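Oxidoreductase, 2OG-Fe oxygenase family protein, putative, expressed (Oryza sativa subsp. japonica, PDB 5XOI) probably acts as an iron- and 2-oxoglutarate-dependent dioxygenase of the AlkB family, represented here by its C-terminal oxygenase domain with manganese in the metal site. Local coordinates at residues V114-P122 with H150-F158. Numbering follows the deposited sequence.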
# COMPACT_ATOMS: atom_id res chain seq x y z
N VAL A 114 20.55 -9.63 -13.07
CA VAL A 114 19.43 -10.25 -12.37
C VAL A 114 18.84 -9.24 -11.39
O VAL A 114 19.57 -8.66 -10.57
CB VAL A 114 19.90 -11.51 -11.63
CG1 VAL A 114 18.74 -12.16 -10.88
CG2 VAL A 114 20.56 -12.49 -12.60
N GLU A 115 17.53 -9.04 -11.45
CA GLU A 115 16.87 -8.14 -10.52
C GLU A 115 16.47 -8.88 -9.25
O GLU A 115 16.15 -10.07 -9.27
CB GLU A 115 15.63 -7.50 -11.15
CG GLU A 115 15.91 -6.37 -12.11
CD GLU A 115 14.63 -5.69 -12.58
OE1 GLU A 115 13.73 -5.48 -11.73
OE2 GLU A 115 14.51 -5.39 -13.78
N GLU A 116 16.47 -8.15 -8.15
CA GLU A 116 16.14 -8.73 -6.85
C GLU A 116 15.70 -7.61 -5.92
O GLU A 116 16.43 -6.63 -5.75
CB GLU A 116 17.34 -9.47 -6.27
CG GLU A 116 16.99 -10.42 -5.14
CD GLU A 116 18.19 -11.25 -4.71
OE1 GLU A 116 19.34 -10.82 -4.93
OE2 GLU A 116 17.98 -12.36 -4.18
N LEU A 117 14.53 -7.76 -5.32
CA LEU A 117 14.06 -6.78 -4.35
C LEU A 117 14.69 -7.05 -2.99
O LEU A 117 14.78 -8.21 -2.57
CB LEU A 117 12.55 -6.86 -4.23
CG LEU A 117 11.76 -6.28 -5.41
CD1 LEU A 117 10.41 -6.96 -5.48
CD2 LEU A 117 11.62 -4.77 -5.28
N PRO A 118 15.12 -6.01 -2.27
CA PRO A 118 15.65 -6.21 -0.92
C PRO A 118 14.56 -6.74 0.01
O PRO A 118 13.36 -6.53 -0.23
CB PRO A 118 16.09 -4.80 -0.50
CG PRO A 118 16.17 -4.01 -1.77
CD PRO A 118 15.13 -4.60 -2.68
N PRO A 119 14.94 -7.42 1.08
CA PRO A 119 13.93 -7.90 2.03
C PRO A 119 13.29 -6.74 2.77
O PRO A 119 13.78 -5.61 2.77
CB PRO A 119 14.73 -8.79 2.99
CG PRO A 119 16.10 -8.20 2.95
CD PRO A 119 16.31 -7.73 1.53
N LEU A 120 12.15 -7.02 3.40
CA LEU A 120 11.45 -6.00 4.16
C LEU A 120 11.02 -6.56 5.50
O LEU A 120 10.45 -7.65 5.57
CB LEU A 120 10.23 -5.46 3.39
CG LEU A 120 9.68 -4.11 3.81
CD1 LEU A 120 10.66 -2.99 3.46
CD2 LEU A 120 8.29 -3.86 3.16
N SER A 121 11.28 -5.80 6.55
CA SER A 121 10.73 -6.05 7.88
C SER A 121 9.92 -4.82 8.23
O SER A 121 10.40 -3.93 8.95
CB SER A 121 11.84 -6.34 8.89
OG SER A 121 12.56 -7.50 8.50
N PRO A 122 8.69 -4.71 7.73
CA PRO A 122 7.95 -3.45 7.86
C PRO A 122 7.64 -3.15 9.31
O PRO A 122 7.21 -4.03 10.06
CB PRO A 122 6.68 -3.69 7.04
CG PRO A 122 6.50 -5.17 7.04
CD PRO A 122 7.89 -5.76 7.07
N HIS A 150 17.96 4.71 0.55
CA HIS A 150 19.16 4.47 -0.25
C HIS A 150 19.31 3.00 -0.59
O HIS A 150 19.79 2.65 -1.67
CB HIS A 150 20.39 4.98 0.50
CG HIS A 150 21.69 4.52 -0.09
ND1 HIS A 150 22.01 4.70 -1.42
CD2 HIS A 150 22.75 3.89 0.46
CE1 HIS A 150 23.21 4.20 -1.66
NE2 HIS A 150 23.67 3.69 -0.53
N LYS A 151 18.91 2.12 0.33
CA LYS A 151 18.96 0.69 0.06
C LYS A 151 17.82 0.22 -0.83
O LYS A 151 17.83 -0.94 -1.27
CB LYS A 151 18.95 -0.07 1.38
CG LYS A 151 20.23 0.06 2.19
CD LYS A 151 20.14 -0.81 3.44
CE LYS A 151 21.47 -0.85 4.20
NZ LYS A 151 21.87 0.49 4.70
N GLY A 152 16.86 1.08 -1.13
CA GLY A 152 15.75 0.68 -1.97
C GLY A 152 14.77 -0.28 -1.33
O GLY A 152 14.05 -0.98 -2.04
N LEU A 153 14.71 -0.30 -0.00
CA LEU A 153 13.78 -1.17 0.70
C LEU A 153 12.36 -0.94 0.17
O LEU A 153 11.89 0.21 0.16
CB LEU A 153 13.81 -0.91 2.20
CG LEU A 153 14.86 -1.60 3.06
CD1 LEU A 153 16.17 -1.76 2.34
CD2 LEU A 153 15.02 -0.88 4.37
N PRO A 154 11.67 -1.98 -0.25
CA PRO A 154 10.45 -1.79 -1.04
C PRO A 154 9.26 -1.32 -0.22
O PRO A 154 9.18 -1.49 0.99
CB PRO A 154 10.18 -3.19 -1.62
CG PRO A 154 10.76 -4.12 -0.60
CD PRO A 154 11.99 -3.41 -0.05
N VAL A 155 8.32 -0.72 -0.95
CA VAL A 155 6.96 -0.48 -0.47
C VAL A 155 6.11 -1.66 -0.92
O VAL A 155 6.14 -2.03 -2.09
CB VAL A 155 6.41 0.83 -1.05
CG1 VAL A 155 4.96 1.09 -0.60
CG2 VAL A 155 7.34 2.01 -0.70
N VAL A 156 5.34 -2.24 0.00
CA VAL A 156 4.44 -3.36 -0.32
C VAL A 156 3.02 -2.93 -0.01
O VAL A 156 2.71 -2.59 1.14
CB VAL A 156 4.80 -4.63 0.47
CG1 VAL A 156 3.80 -5.74 0.17
CG2 VAL A 156 6.23 -5.08 0.14
N SER A 157 2.14 -2.99 -1.01
CA SER A 157 0.80 -2.41 -0.93
C SER A 157 -0.27 -3.46 -1.20
O SER A 157 -0.29 -4.07 -2.28
CB SER A 157 0.67 -1.25 -1.93
OG SER A 157 -0.68 -0.90 -2.16
N PHE A 158 -1.19 -3.65 -0.24
CA PHE A 158 -2.36 -4.52 -0.38
C PHE A 158 -3.54 -3.71 -0.88
O PHE A 158 -3.77 -2.59 -0.42
CB PHE A 158 -2.80 -5.14 0.96
CG PHE A 158 -1.80 -6.06 1.62
CD1 PHE A 158 -0.60 -6.41 1.02
CD2 PHE A 158 -2.10 -6.59 2.87
CE1 PHE A 158 0.28 -7.27 1.67
CE2 PHE A 158 -1.24 -7.44 3.52
CZ PHE A 158 -0.04 -7.78 2.92
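L120 sets its forked end over the backbone carbonyl of P154. CB points toward 150-158 but lies 4.8 Å from P154 O; CG, anti to the backbone N (chi1 -160°), closes to 3.9 Å from that oxygen. The fork then straddles it: CD1 reaches P154 O at 3.2 Å and also touches P154 CD and L153 CB, while CD2, 3.3 Å from the same oxygen, meets V156 CG2 at 3.9 Å. V156 belongs to strand 155-161, which lies between strands 187-190 and 223-229 in the larger sheet of the double-stranded beta-helix (jelly-roll) fold of 2OG-Fe(II) oxygenases. The loop 114-122 crosses the entry to this strand, the end-to-end directions of 117-120 and 151-156 being 76° apart, and helix 87-106 adds I97 against L120. With only a methyl group at L120, as in alanine, the P154 carbonyl and V156 CG2 would probably lose their apolar cover, opening a gap between the loop and the start of the strand. Further back, P118 O lies against the P154 ring, 3.4 Å from CD; the contact buries this oxygen, which has no hydrogen-bond partner in the model. The P118 ring meets the helix end preceding the strand: its CG sits 3.5 Å from K151 O and also packs on G152 O, where G152, with phi 71°, forms the Schellman motif. L117 CD2 adds an apolar touch on P154 CB at 4.2 Å.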